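Staphylococcus aureus CymR (Staphylococcus aureus, PDB 3T8R) acts as a thiol-based oxidation-sensing transcriptional regulator of stress resistance and the oxidative response, probably binding DNA through a winged helix-turn-helix domain. Local coordinates at residues Ser19-Glu24 with Val72-Ile77; Ala55-Ser60 with Ile83-Gly88; Ile29-Ile34 with Tyr44-Val49; Thr15-Leu20 with Gly50-Ala55. One frame throughout, in Å; residues are numbered along the deposited sequence.

Interaction 1: residues Ser19-Glu24 with Val72-Ile77; sequences SLAKKE and VPAEEI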
loop_
_atom_site.group_PDB
_atom_site.type_symbol
_atom_site.label_atom_id
_atom_site.label_comp_id
_atom_site.label_asym_id
_atom_site.label_seq_id
_atom_site.Cartn_x
_atom_site.Cartn_y
_atom_site.Cartn_z
ATOM N N SER A 19 -1.332 21.470 -8.768
ATOM C CA SER A 19 -1.944 22.761 -9.086
ATOM C C SER A 19 -0.881 23.815 -9.375
ATOM O O SER A 19 -0.946 24.543 -10.367
ATOM C CB SER A 19 -2.824 23.233 -7.930
ATOM O OG SER A 19 -4.117 22.671 -8.039
ATOM N N LEU A 20 0.107 23.896 -8.500
ATOM C CA LEU A 20 1.166 24.872 -8.683
ATOM C C LEU A 20 2.010 24.546 -9.913
ATOM O O LEU A 20 2.470 25.451 -10.619
ATOM C CB LEU A 20 2.050 24.964 -7.432
ATOM C CG LEU A 20 1.420 25.530 -6.158
ATOM C CD1 LEU A 20 2.434 25.447 -5.026
ATOM C CD2 LEU A 20 1.018 26.990 -6.367
ATOM N N ALA A 21 2.210 23.259 -10.172
ATOM C CA ALA A 21 3.006 22.827 -11.310
ATOM C C ALA A 21 2.301 23.210 -12.603
ATOM O O ALA A 21 2.939 23.560 -13.596
ATOM C CB ALA A 21 3.277 21.317 -11.253
ATOM N N LYS A 22 0.978 23.174 -12.580
ATOM C CA LYS A 22 0.207 23.506 -13.771
ATOM C C LYS A 22 0.272 24.991 -14.084
ATOM O O LYS A 22 -0.220 25.441 -15.118
ATOM C CB LYS A 22 -1.239 23.042 -13.616
ATOM C CG LYS A 22 -1.402 21.573 -13.871
ATOM C CD LYS A 22 -2.840 21.149 -13.676
ATOM C CE LYS A 22 -2.998 19.662 -13.889
ATOM N NZ LYS A 22 -2.939 19.287 -15.333
ATOM N N LYS A 23 0.893 25.748 -13.189
ATOM C CA LYS A 23 1.015 27.185 -13.357
ATOM C C LYS A 23 2.469 27.650 -13.354
ATOM O O LYS A 23 2.731 28.850 -13.403
ATOM C CB LYS A 23 0.243 27.906 -12.251
ATOM C CG LYS A 23 -1.269 27.774 -12.369
ATOM C CD LYS A 23 -1.870 28.885 -13.232
ATOM C CE LYS A 23 -1.629 30.259 -12.613
ATOM N NZ LYS A 23 -2.402 31.357 -13.275
ATOM N N GLU A 24 3.418 26.716 -13.299
ATOM C CA GLU A 24 4.822 27.100 -13.137
ATOM C C GLU A 24 5.225 28.266 -14.050
ATOM O O GLU A 24 5.074 28.195 -15.268
ATOM C CB GLU A 24 5.770 25.914 -13.345
ATOM C CG GLU A 24 7.224 26.266 -13.027
ATOM C CD GLU A 24 8.226 25.183 -13.415
ATOM O OE1 GLU A 24 9.401 25.546 -13.668
ATOM O OE2 GLU A 24 7.859 23.982 -13.456
ATOM N N VAL A 72 11.016 25.431 -7.138
ATOM C CA VAL A 72 11.850 24.500 -7.866
ATOM C C VAL A 72 11.016 23.959 -9.019
ATOM O O VAL A 72 9.819 23.705 -8.850
ATOM C CB VAL A 72 12.292 23.359 -6.925
ATOM C CG1 VAL A 72 12.664 22.105 -7.697
ATOM C CG2 VAL A 72 13.452 23.852 -6.038
ATOM N N PRO A 73 11.631 23.792 -10.198
ATOM C CA PRO A 73 10.878 23.314 -11.367
ATOM C C PRO A 73 10.263 21.937 -11.163
ATOM O O PRO A 73 10.838 21.083 -10.486
ATOM C CB PRO A 73 11.920 23.290 -12.496
ATOM C CG PRO A 73 13.248 23.491 -11.840
ATOM C CD PRO A 73 13.024 24.142 -10.527
ATOM N N ALA A 74 9.089 21.735 -11.752
ATOM C CA ALA A 74 8.337 20.503 -11.546
ATOM C C ALA A 74 9.115 19.254 -11.946
ATOM O O ALA A 74 8.935 18.183 -11.347
ATOM C CB ALA A 74 7.006 20.557 -12.291
ATOM N N GLU A 75 9.961 19.384 -12.960
ATOM C CA GLU A 75 10.702 18.245 -13.477
ATOM C C GLU A 75 11.760 17.747 -12.497
ATOM O O GLU A 75 12.289 16.643 -12.653
ATOM C CB GLU A 75 11.321 18.554 -14.849
ATOM C CG GLU A 75 12.509 19.503 -14.834
ATOM C CD GLU A 75 13.112 19.693 -16.223
ATOM O OE1 GLU A 75 13.109 18.722 -17.005
ATOM O OE2 GLU A 75 13.585 20.806 -16.540
ATOM N N GLU A 76 12.036 18.537 -11.467
ATOM C CA GLU A 76 13.028 18.178 -10.456
ATOM C C GLU A 76 12.414 17.564 -9.204
ATOM O O GLU A 76 13.136 17.215 -8.267
ATOM C CB GLU A 76 13.852 19.414 -10.055
ATOM C CG GLU A 76 14.776 19.935 -11.148
ATOM C CD GLU A 76 15.757 20.993 -10.652
ATOM O OE1 GLU A 76 15.575 21.505 -9.535
ATOM O OE2 GLU A 76 16.713 21.312 -11.385
ATOM N N ILE A 77 11.087 17.437 -9.171
ATOM C CA ILE A 77 10.403 17.002 -7.960
ATOM C C ILE A 77 9.625 15.729 -8.242
ATOM O O ILE A 77 8.896 15.669 -9.226
ATOM C CB ILE A 77 9.370 18.037 -7.476
ATOM C CG1 ILE A 77 10.021 19.411 -7.287
ATOM C CG2 ILE A 77 8.696 17.567 -6.179
ATOM C CD1 ILE A 77 9.041 20.496 -6.907
HETATM O O HOH W 1 9.688 21.582 -14.947
#
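Ala21 and Ala74 bring the two backbones closest, their CA atoms 5.8 Å apart, where the end of helix 8-21 meets the short 3-10 turn 74-76. A type I beta turn runs from Ala21 to Glu24 as the helix gives out. In this winged helix-turn-helix domain the contact ties the end of the first helix to the connection between wing strand 67-70 and helix 79-87. The two alanine methyls meet directly, CB to CB at 3.9 Å, and Leu123 of helix 123-127 packs on both of them. Glu24 supplies the polar half. Its CG is anti to the backbone N (chi1 -174°) and the chain runs on extended, a shape that carries the carboxylate to the start of the 3-10 turn. OE1 lies beside the CA-CB edge of Pro73, 3.5 Å from its CA. OE2 accepts the backbone N-H of Ala74, an early amide of that turn. A water adds a weak bond to the same oxygen and also accepts from Glu75 N, bridging the carboxylate to the next amide. The Ala74 N to Glu24 OE2 bond is 3.1 Å long and nearly straight at 175°, though the N-H arrives from above the carboxylate plane, 45° out of it.

Interaction 2: residues Ala55-Ser60 with Ile83-Gly88; sequences AGLIRS and IRLLEG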
loop_
_atom_site.group_PDB
_atom_site.type_symbol
_atom_site.label_atom_id
_atom_site.label_comp_id
_atom_site.label_asym_id
_atom_site.label_seq_id
_atom_site.Cartn_x
_atom_site.Cartn_y
_atom_site.Cartn_z
ATOM N N ALA A 55 11.139 22.998 2.898
ATOM C CA ALA A 55 11.991 22.157 2.068
ATOM C C ALA A 55 12.448 22.894 0.817
ATOM O O ALA A 55 13.247 22.369 0.049
ATOM C CB ALA A 55 11.263 20.869 1.685
ATOM N N GLY A 56 11.910 24.091 0.601
ATOM C CA GLY A 56 12.292 24.930 -0.523
ATOM C C GLY A 56 11.610 24.619 -1.847
ATOM O O GLY A 56 12.052 25.066 -2.901
ATOM N N LEU A 57 10.523 23.855 -1.803
ATOM C CA LEU A 57 9.865 23.445 -3.039
ATOM C C LEU A 57 8.894 24.487 -3.544
ATOM O O LEU A 57 8.667 24.592 -4.747
ATOM C CB LEU A 57 9.128 22.112 -2.845
ATOM C CG LEU A 57 9.972 20.914 -2.437
ATOM C CD1 LEU A 57 9.116 19.674 -2.511
ATOM C CD2 LEU A 57 11.182 20.784 -3.354
ATOM N N ILE A 58 8.296 25.238 -2.624
ATOM C CA ILE A 58 7.379 26.309 -2.981
ATOM C C ILE A 58 7.748 27.577 -2.213
ATOM O O ILE A 58 8.485 27.518 -1.226
ATOM C CB ILE A 58 5.918 25.929 -2.664
ATOM C CG1 ILE A 58 5.682 25.849 -1.153
ATOM C CG2 ILE A 58 5.584 24.603 -3.318
ATOM C CD1 ILE A 58 4.206 25.684 -0.766
ATOM N N ARG A 59 7.222 28.708 -2.659
ATOM C CA ARG A 59 7.462 29.974 -1.968
ATOM C C ARG A 59 6.259 30.889 -2.098
ATOM O O ARG A 59 5.481 30.787 -3.046
ATOM C CB ARG A 59 8.696 30.656 -2.526
ATOM C CG ARG A 59 8.547 31.103 -3.955
ATOM C CD ARG A 59 9.817 31.782 -4.389
ATOM N NE ARG A 59 9.836 32.102 -5.808
ATOM C CZ ARG A 59 10.908 32.575 -6.427
ATOM N NH1 ARG A 59 12.028 32.762 -5.737
ATOM N NH2 ARG A 59 10.866 32.850 -7.725
ATOM N N SER A 60 6.092 31.776 -1.125
ATOM C CA SER A 60 4.990 32.723 -1.175
ATOM C C SER A 60 5.439 33.985 -1.897
ATOM O O SER A 60 6.629 34.300 -1.913
ATOM C CB SER A 60 4.501 33.041 0.240
ATOM O OG SER A 60 5.590 33.232 1.123
ATOM N N ILE A 83 5.452 13.131 -0.893
ATOM C CA ILE A 83 4.865 12.289 0.126
ATOM C C ILE A 83 5.783 12.190 1.341
ATOM O O ILE A 83 5.338 12.320 2.479
ATOM C CB ILE A 83 4.590 10.893 -0.412
ATOM C CG1 ILE A 83 3.588 10.964 -1.565
ATOM C CG2 ILE A 83 4.062 10.014 0.698
ATOM C CD1 ILE A 83 2.296 11.582 -1.170
ATOM N N ARG A 84 7.068 11.977 1.087
ATOM C CA ARG A 84 8.047 11.861 2.161
ATOM C C ARG A 84 8.044 13.072 3.088
ATOM O O ARG A 84 8.053 12.928 4.306
ATOM C CB ARG A 84 9.445 11.604 1.592
ATOM C CG ARG A 84 9.632 10.169 1.077
ATOM C CD ARG A 84 11.085 9.852 0.712
ATOM N NE ARG A 84 11.475 10.358 -0.604
ATOM C CZ ARG A 84 11.243 9.719 -1.746
ATOM N NH1 ARG A 84 10.615 8.553 -1.741
ATOM N NH2 ARG A 84 11.632 10.248 -2.897
ATOM N N LEU A 85 8.004 14.265 2.511
ATOM C CA LEU A 85 8.047 15.487 3.301
ATOM C C LEU A 85 6.842 15.619 4.223
ATOM O O LEU A 85 6.957 16.091 5.353
ATOM C CB LEU A 85 8.104 16.693 2.378
ATOM C CG LEU A 85 9.476 17.013 1.808
ATOM C CD1 LEU A 85 9.343 17.973 0.643
ATOM C CD2 LEU A 85 10.360 17.598 2.908
ATOM N N LEU A 86 5.681 15.202 3.741
ATOM C CA LEU A 86 4.458 15.404 4.495
ATOM C C LEU A 86 4.098 14.247 5.423
ATOM O O LEU A 86 3.526 14.467 6.488
ATOM C CB LEU A 86 3.305 15.707 3.545
ATOM C CG LEU A 86 3.517 17.041 2.824
ATOM C CD1 LEU A 86 2.681 17.142 1.570
ATOM C CD2 LEU A 86 3.244 18.216 3.772
ATOM N N GLU A 87 4.438 13.026 5.029
ATOM C CA GLU A 87 3.973 11.847 5.766
ATOM C C GLU A 87 5.086 11.131 6.518
ATOM O O GLU A 87 4.880 10.655 7.637
ATOM C CB GLU A 87 3.286 10.857 4.828
ATOM C CG GLU A 87 4.226 9.825 4.234
ATOM C CD GLU A 87 3.539 8.512 3.921
ATOM O OE1 GLU A 87 2.298 8.511 3.779
ATOM O OE2 GLU A 87 4.238 7.478 3.822
ATOM N N GLY A 88 6.262 11.049 5.902
ATOM C CA GLY A 88 7.360 10.288 6.473
ATOM C C GLY A 88 8.167 9.550 5.421
ATOM O O GLY A 88 7.659 9.236 4.346
#
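Ala55, at the end of helix 42-54, starts the contact by setting its CB against the branched end of Leu85 on helix 79-87. The methyl meets both arms of the fork, with Ala55 CB 3.6 Å from Leu85 CD2 and also 3.6 Å from Leu85 CD1. The alanine therefore faces the open end of the leucine rather than one flank of it. Next comes Gly56, whose positive phi of 83° belongs to a Schellman motif: the chain bonds back twice into the last helical turn and then departs in a new direction. That change of course delivers Leu57 to the same neighbour. Leu57 carries its CG beside the backbone N (chi1 -60°), Leu85 does likewise (chi1 -80°), and the two side chains reach toward each other tip to tip, Leu57 CD1 to Leu85 CD1 at 3.6 Å. Thus CD1 of Leu85 is shared between Ala55 and Leu57, while its CD2 meets Ala55. With Ile58 the chain becomes a strand and the side chain turns inward, onto Met17 and Leu20 of helix 8-21 and onto Val49 and Leu52 of helix 42-54. Arg59 continues the strand, pairing through its backbone with Gln69. On the other segment, Arg84 forms salt bridges to Asp81 within its own helix and to Asp119 of helix 101-119. Ala55 and Leu85 are both largely at the surface, so this is a thin apolar bridge. It joins the turn from probable recognition helix to first wing strand with the helix that follows the wing, in a winged helix-turn-helix domain.

Interaction 3: residues Ile29-Ile34 with Tyr44-Val49; sequences ISLKSI and YLEQLV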
loop_
_atom_site.group_PDB
_atom_site.type_symbol
_atom_site.label_atom_id
_atom_site.label_comp_id
_atom_site.label_asym_id
_atom_site.label_seq_id
_atom_site.Cartn_x
_atom_site.Cartn_y
_atom_site.Cartn_z
ATOM N N ILE A 29 -0.901 31.207 -7.146
ATOM C CA ILE A 29 -2.228 30.733 -6.813
ATOM C C ILE A 29 -2.460 31.002 -5.334
ATOM O O ILE A 29 -1.599 30.714 -4.499
ATOM C CB ILE A 29 -2.374 29.235 -7.081
ATOM C CG1 ILE A 29 -1.937 28.906 -8.510
ATOM C CG2 ILE A 29 -3.817 28.788 -6.860
ATOM C CD1 ILE A 29 -2.701 29.682 -9.566
ATOM N N SER A 30 -3.614 31.572 -5.009
ATOM C CA SER A 30 -3.930 31.874 -3.620
ATOM C C SER A 30 -4.170 30.589 -2.856
ATOM O O SER A 30 -4.703 29.620 -3.403
ATOM C CB SER A 30 -5.163 32.775 -3.521
ATOM O OG SER A 30 -6.307 32.120 -4.032
ATOM N N LEU A 31 -3.766 30.575 -1.591
ATOM C CA LEU A 31 -4.091 29.454 -0.725
ATOM C C LEU A 31 -5.595 29.309 -0.693
ATOM O O LEU A 31 -6.133 28.201 -0.747
ATOM C CB LEU A 31 -3.582 29.696 0.695
ATOM C CG LEU A 31 -2.177 29.173 0.987
ATOM C CD1 LEU A 31 -2.056 28.822 2.464
ATOM C CD2 LEU A 31 -1.887 27.957 0.133
ATOM N N LYS A 32 -6.273 30.447 -0.615
ATOM C CA LYS A 32 -7.730 30.452 -0.568
ATOM C C LYS A 32 -8.337 29.677 -1.736
ATOM O O LYS A 32 -9.253 28.876 -1.546
ATOM C CB LYS A 32 -8.261 31.883 -0.543
ATOM C CG LYS A 32 -9.773 31.983 -0.578
ATOM C CD LYS A 32 -10.242 33.362 -0.136
ATOM C CE LYS A 32 -9.435 34.456 -0.806
ATOM N NZ LYS A 32 -9.882 35.817 -0.390
ATOM N N SER A 33 -7.820 29.901 -2.939
ATOM C CA SER A 33 -8.378 29.237 -4.114
ATOM C C SER A 33 -8.086 27.724 -4.127
ATOM O O SER A 33 -8.945 26.933 -4.479
ATOM C CB SER A 33 -7.930 29.919 -5.411
ATOM O OG SER A 33 -6.690 29.414 -5.870
ATOM N N ILE A 34 -6.888 27.326 -3.712
ATOM C CA ILE A 34 -6.548 25.906 -3.638
ATOM C C ILE A 34 -7.401 25.166 -2.610
ATOM O O ILE A 34 -7.910 24.073 -2.883
ATOM C CB ILE A 34 -5.047 25.695 -3.321
ATOM C CG1 ILE A 34 -4.192 26.263 -4.450
ATOM C CG2 ILE A 34 -4.741 24.210 -3.143
ATOM C CD1 ILE A 34 -2.763 26.565 -4.054
ATOM N N TYR A 44 -5.996 23.901 7.354
ATOM C CA TYR A 44 -5.427 22.599 7.075
ATOM C C TYR A 44 -4.394 22.726 5.962
ATOM O O TYR A 44 -3.339 22.105 6.016
ATOM C CB TYR A 44 -6.527 21.609 6.683
ATOM C CG TYR A 44 -6.023 20.216 6.396
ATOM C CD1 TYR A 44 -5.849 19.294 7.418
ATOM C CD2 TYR A 44 -5.732 19.820 5.096
ATOM C CE1 TYR A 44 -5.396 18.012 7.156
ATOM C CE2 TYR A 44 -5.271 18.547 4.825
ATOM C CZ TYR A 44 -5.106 17.647 5.858
ATOM O OH TYR A 44 -4.650 16.374 5.580
ATOM N N LEU A 45 -4.688 23.553 4.966
ATOM C CA LEU A 45 -3.773 23.733 3.844
ATOM C C LEU A 45 -2.467 24.315 4.371
ATOM O O LEU A 45 -1.382 23.953 3.920
ATOM C CB LEU A 45 -4.371 24.678 2.800
ATOM C CG LEU A 45 -4.231 24.343 1.311
ATOM C CD1 LEU A 45 -4.545 25.564 0.458
ATOM C CD2 LEU A 45 -2.860 23.789 0.948
ATOM N N GLU A 46 -2.588 25.215 5.334
ATOM C CA GLU A 46 -1.427 25.859 5.931
ATOM C C GLU A 46 -0.445 24.842 6.496
ATOM O O GLU A 46 0.767 25.036 6.420
ATOM C CB GLU A 46 -1.871 26.837 7.019
ATOM C CG GLU A 46 -0.735 27.602 7.672
ATOM C CD GLU A 46 0.061 28.409 6.679
ATOM O OE1 GLU A 46 1.302 28.471 6.827
ATOM O OE2 GLU A 46 -0.551 28.991 5.752
ATOM N N GLN A 47 -0.964 23.752 7.047
ATOM C CA GLN A 47 -0.122 22.703 7.615
ATOM C C GLN A 47 0.636 21.916 6.555
ATOM O O GLN A 47 1.645 21.278 6.851
ATOM C CB GLN A 47 -0.950 21.759 8.478
ATOM C CG GLN A 47 -1.486 22.416 9.736
ATOM C CD GLN A 47 -2.328 21.468 10.564
ATOM O OE1 GLN A 47 -2.789 20.434 10.071
ATOM N NE2 GLN A 47 -2.539 21.815 11.829
ATOM N N LEU A 48 0.147 21.962 5.323
ATOM C CA LEU A 48 0.820 21.285 4.224
ATOM C C LEU A 48 1.852 22.225 3.642
ATOM O O LEU A 48 2.956 21.820 3.291
ATOM C CB LEU A 48 -0.186 20.901 3.141
ATOM C CG LEU A 48 -1.398 20.112 3.619
ATOM C CD1 LEU A 48 -2.322 19.867 2.444
ATOM C CD2 LEU A 48 -0.953 18.798 4.216
ATOM N N VAL A 49 1.477 23.491 3.535
ATOM C CA VAL A 49 2.350 24.492 2.946
ATOM C C VAL A 49 3.622 24.664 3.765
ATOM O O VAL A 49 4.715 24.770 3.212
ATOM C CB VAL A 49 1.639 25.830 2.840
ATOM C CG1 VAL A 49 2.646 26.942 2.648
ATOM C CG2 VAL A 49 0.631 25.790 1.701
#
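The helix-turn-helix unit of the domain is closed here, where Leu31, in the first turn of helix 31-37, meets Leu45 of helix 42-54, the probable DNA-recognition helix. Their CA atoms are 7.3 Å apart, and side chains bridge the two helices. Leu45 does most of its work through one methyl. Its CD1 lies 3.3 Å from the backbone O of Leu31, a close approach, and 3.6 Å from Leu31 CD2. The same CD1 touches the branch point of Ile34, 3.8 Å from Ile34 CB, the two side chains crossing at about a right angle. One methyl thus sits in a notch made by the carbonyl and two side chains one helical turn apart. Leu31 in turn extends toward Val49, a turn further along the second helix, and the pair meets end on with Leu31 CD2 3.7 Å from Val49 CG2. The other arm of Leu31 approaches Glu46, whose bend at chi2 (59°) folds the carboxylate back so that OE2 rests 3.6 Å from Leu31 CD1. Glu46 also makes a long, weak ion pair with Arg53. The start of helix 31-37 is fixed by an N-cap: Ser30 OG accepts from Ser33 N at 2.9 Å, and Ser33 OG returns a bond of 3.2 Å to Ser30 O, a carbonyl that Ile34 N also uses. Tyr68 of the wing covers Leu31 and Val49, and Leu16 of helix 8-21 packs on Ile34. Helix 31-37, a short connection and helix 42-54, packed through aliphatic side chains, form the helix-turn-helix of this winged domain.

Interaction 4: residues Thr15-Leu20 with Gly50-Ala55; sequences TLMISL and GPLRNA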
loop_
_atom_site.group_PDB
_atom_site.type_symbol
_atom_site.label_atom_id
_atom_site.label_comp_id
_atom_site.label_asym_id
_atom_site.label_seq_id
_atom_site.Cartn_x
_atom_site.Cartn_y
_atom_site.Cartn_z
ATOM N N THR A 15 -1.784 17.104 -4.397
ATOM C CA THR A 15 -2.756 17.901 -5.150
ATOM C C THR A 15 -2.382 19.380 -5.226
ATOM O O THR A 15 -2.475 19.991 -6.287
ATOM C CB THR A 15 -4.195 17.736 -4.595
ATOM O OG1 THR A 15 -4.570 16.351 -4.643
ATOM C CG2 THR A 15 -5.175 18.541 -5.451
ATOM N N LEU A 16 -1.964 19.953 -4.101
ATOM C CA LEU A 16 -1.464 21.326 -4.048
ATOM C C LEU A 16 -0.336 21.514 -5.072
ATOM O O LEU A 16 -0.343 22.443 -5.885
ATOM C CB LEU A 16 -0.959 21.627 -2.622
ATOM C CG LEU A 16 -0.655 23.042 -2.119
ATOM C CD1 LEU A 16 0.603 23.045 -1.254
ATOM C CD2 LEU A 16 -0.538 24.059 -3.229
ATOM N N MET A 17 0.625 20.603 -5.043
ATOM C CA MET A 17 1.806 20.721 -5.884
ATOM C C MET A 17 1.484 20.584 -7.377
ATOM O O MET A 17 2.079 21.263 -8.209
ATOM C CB MET A 17 2.868 19.719 -5.434
ATOM C CG MET A 17 3.385 19.997 -4.030
ATOM S SD MET A 17 4.322 21.537 -3.964
ATOM C CE MET A 17 5.755 21.093 -4.935
ATOM N N ILE A 18 0.536 19.719 -7.714
ATOM C CA ILE A 18 0.129 19.565 -9.105
ATOM C C ILE A 18 -0.504 20.859 -9.606
ATOM O O ILE A 18 -0.227 21.307 -10.717
ATOM C CB ILE A 18 -0.830 18.362 -9.284
ATOM C CG1 ILE A 18 -0.086 17.058 -8.996
ATOM C CG2 ILE A 18 -1.393 18.340 -10.684
ATOM C CD1 ILE A 18 -0.998 15.856 -8.768
ATOM N N SER A 19 -1.332 21.470 -8.768
ATOM C CA SER A 19 -1.944 22.761 -9.086
ATOM C C SER A 19 -0.881 23.815 -9.375
ATOM O O SER A 19 -0.946 24.543 -10.367
ATOM C CB SER A 19 -2.824 23.233 -7.930
ATOM O OG SER A 19 -4.117 22.671 -8.039
ATOM N N LEU A 20 0.107 23.896 -8.500
ATOM C CA LEU A 20 1.166 24.872 -8.683
ATOM C C LEU A 20 2.010 24.546 -9.913
ATOM O O LEU A 20 2.470 25.451 -10.619
ATOM C CB LEU A 20 2.050 24.964 -7.432
ATOM C CG LEU A 20 1.420 25.530 -6.158
ATOM C CD1 LEU A 20 2.434 25.447 -5.026
ATOM C CD2 LEU A 20 1.018 26.990 -6.367
ATOM N N GLY A 50 3.478 24.682 5.084
ATOM C CA GLY A 50 4.617 24.861 5.969
ATOM C C GLY A 50 5.830 24.028 5.588
ATOM O O GLY A 50 6.890 24.580 5.280
ATOM N N PRO A 51 5.681 22.694 5.602
ATOM C CA PRO A 51 6.768 21.763 5.282
ATOM C C PRO A 51 7.284 21.881 3.845
ATOM O O PRO A 51 8.488 21.774 3.628
ATOM C CB PRO A 51 6.135 20.392 5.511
ATOM C CG PRO A 51 5.053 20.642 6.508
ATOM C CD PRO A 51 4.514 21.999 6.181
ATOM N N LEU A 52 6.393 22.106 2.885
ATOM C CA LEU A 52 6.800 22.302 1.492
ATOM C C LEU A 52 7.656 23.560 1.310
ATOM O O LEU A 52 8.624 23.585 0.534
ATOM C CB LEU A 52 5.561 22.371 0.596
ATOM C CG LEU A 52 4.796 21.052 0.503
ATOM C CD1 LEU A 52 3.427 21.260 -0.118
ATOM C CD2 LEU A 52 5.596 20.031 -0.296
ATOM N N ARG A 53 7.290 24.605 2.039
ATOM C CA ARG A 53 8.019 25.859 2.008
ATOM C C ARG A 53 9.390 25.660 2.655
ATOM O O ARG A 53 10.417 26.101 2.133
ATOM C CB ARG A 53 7.213 26.914 2.766
ATOM C CG ARG A 53 7.614 28.346 2.528
ATOM C CD ARG A 53 6.586 29.262 3.184
ATOM N NE ARG A 53 6.510 29.020 4.623
ATOM C CZ ARG A 53 5.382 28.976 5.328
ATOM N NH1 ARG A 53 4.207 29.157 4.734
ATOM N NH2 ARG A 53 5.431 28.754 6.635
ATOM N N ASN A 54 9.406 24.970 3.786
ATOM C CA ASN A 54 10.649 24.733 4.513
ATOM C C ASN A 54 11.650 23.893 3.737
ATOM O O ASN A 54 12.860 24.059 3.883
ATOM C CB ASN A 54 10.351 24.105 5.871
ATOM C CG ASN A 54 9.735 25.094 6.827
ATOM O OD1 ASN A 54 9.792 26.300 6.593
ATOM N ND2 ASN A 54 9.138 24.594 7.907
ATOM N N ALA A 55 11.139 22.998 2.898
ATOM C CA ALA A 55 11.991 22.157 2.068
ATOM C C ALA A 55 12.448 22.894 0.817
ATOM O O ALA A 55 13.247 22.369 0.049
ATOM C CB ALA A 55 11.263 20.869 1.685
#
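Leu16 sets its CG anti to the backbone N (chi1 -166°), whereas Leu52 keeps its own beside the backbone N (chi1 -67°), and these two choices aim their ends into the space between helix 8-21 and helix 42-54. The two side chains lie alongside, pointing opposite ways, and their overlap brings Leu16 CD1 to 3.5 Å from Leu52 CD1. Met17 approaches the same leucine from the next position on the first helix. Its chain bends at both chi2 and chi3, so the sulfur rather than the terminal methyl is presented: Met17 SD lies 4.0 Å from Leu52 CD1 and 4.2 Å from Leu52 CD2, resting across the fork. CG of Met17 also touches, 4.1 Å from Leu52 CD1. Leu52 CD1 thus meets both a leucine methyl and a thioether, all three side chains buried. The backbones stay well apart, the nearest CA pair, Met17 and Leu52, being separated by 9.0 Å, and the side chains alone span the gap. In the winged helix-turn-helix fold this is where the first helix backs the probable recognition helix, and strand 58-60 of the wing extends the same apolar surface. Helix 42-54 is kinked at Pro51, whose N has no hydrogen to bond into the preceding turn. Met17 also reaches Ile82 of helix 79-87 and Leu123 of helix 123-127. On another side of helix 8-21 the dimer begins: Thr15 OG1 lies within hydrogen-bonding reach of Arg11 O in its own helix and of Gln103 OE1 of the second subunit, while Ile18 packs on that same Gln103 of the second subunit.

Interactions 3 and 4 are the buried, mainly aliphatic contacts, 4 adding a thioether and 3 a carboxylate at its edge. Both draw on helix 42-54, and they join through Leu16, which touches Ile34, Leu45 and Val49. Interaction 2 is also apolar but lies at the surface, just beyond the end of that helix; its centre is only 5 Å from that of interaction 4, and the two share Ala55. Interaction 1 starts from the same helix, 8-21, as interaction 4 but a turn further on, toward its C-terminal end, where the contact is only partly buried and includes a carboxylate, a backbone amide and a water. Interaction 3 is nested within the chain loops closed by both 1 and 4, whereas interactions 1 and 2 cross.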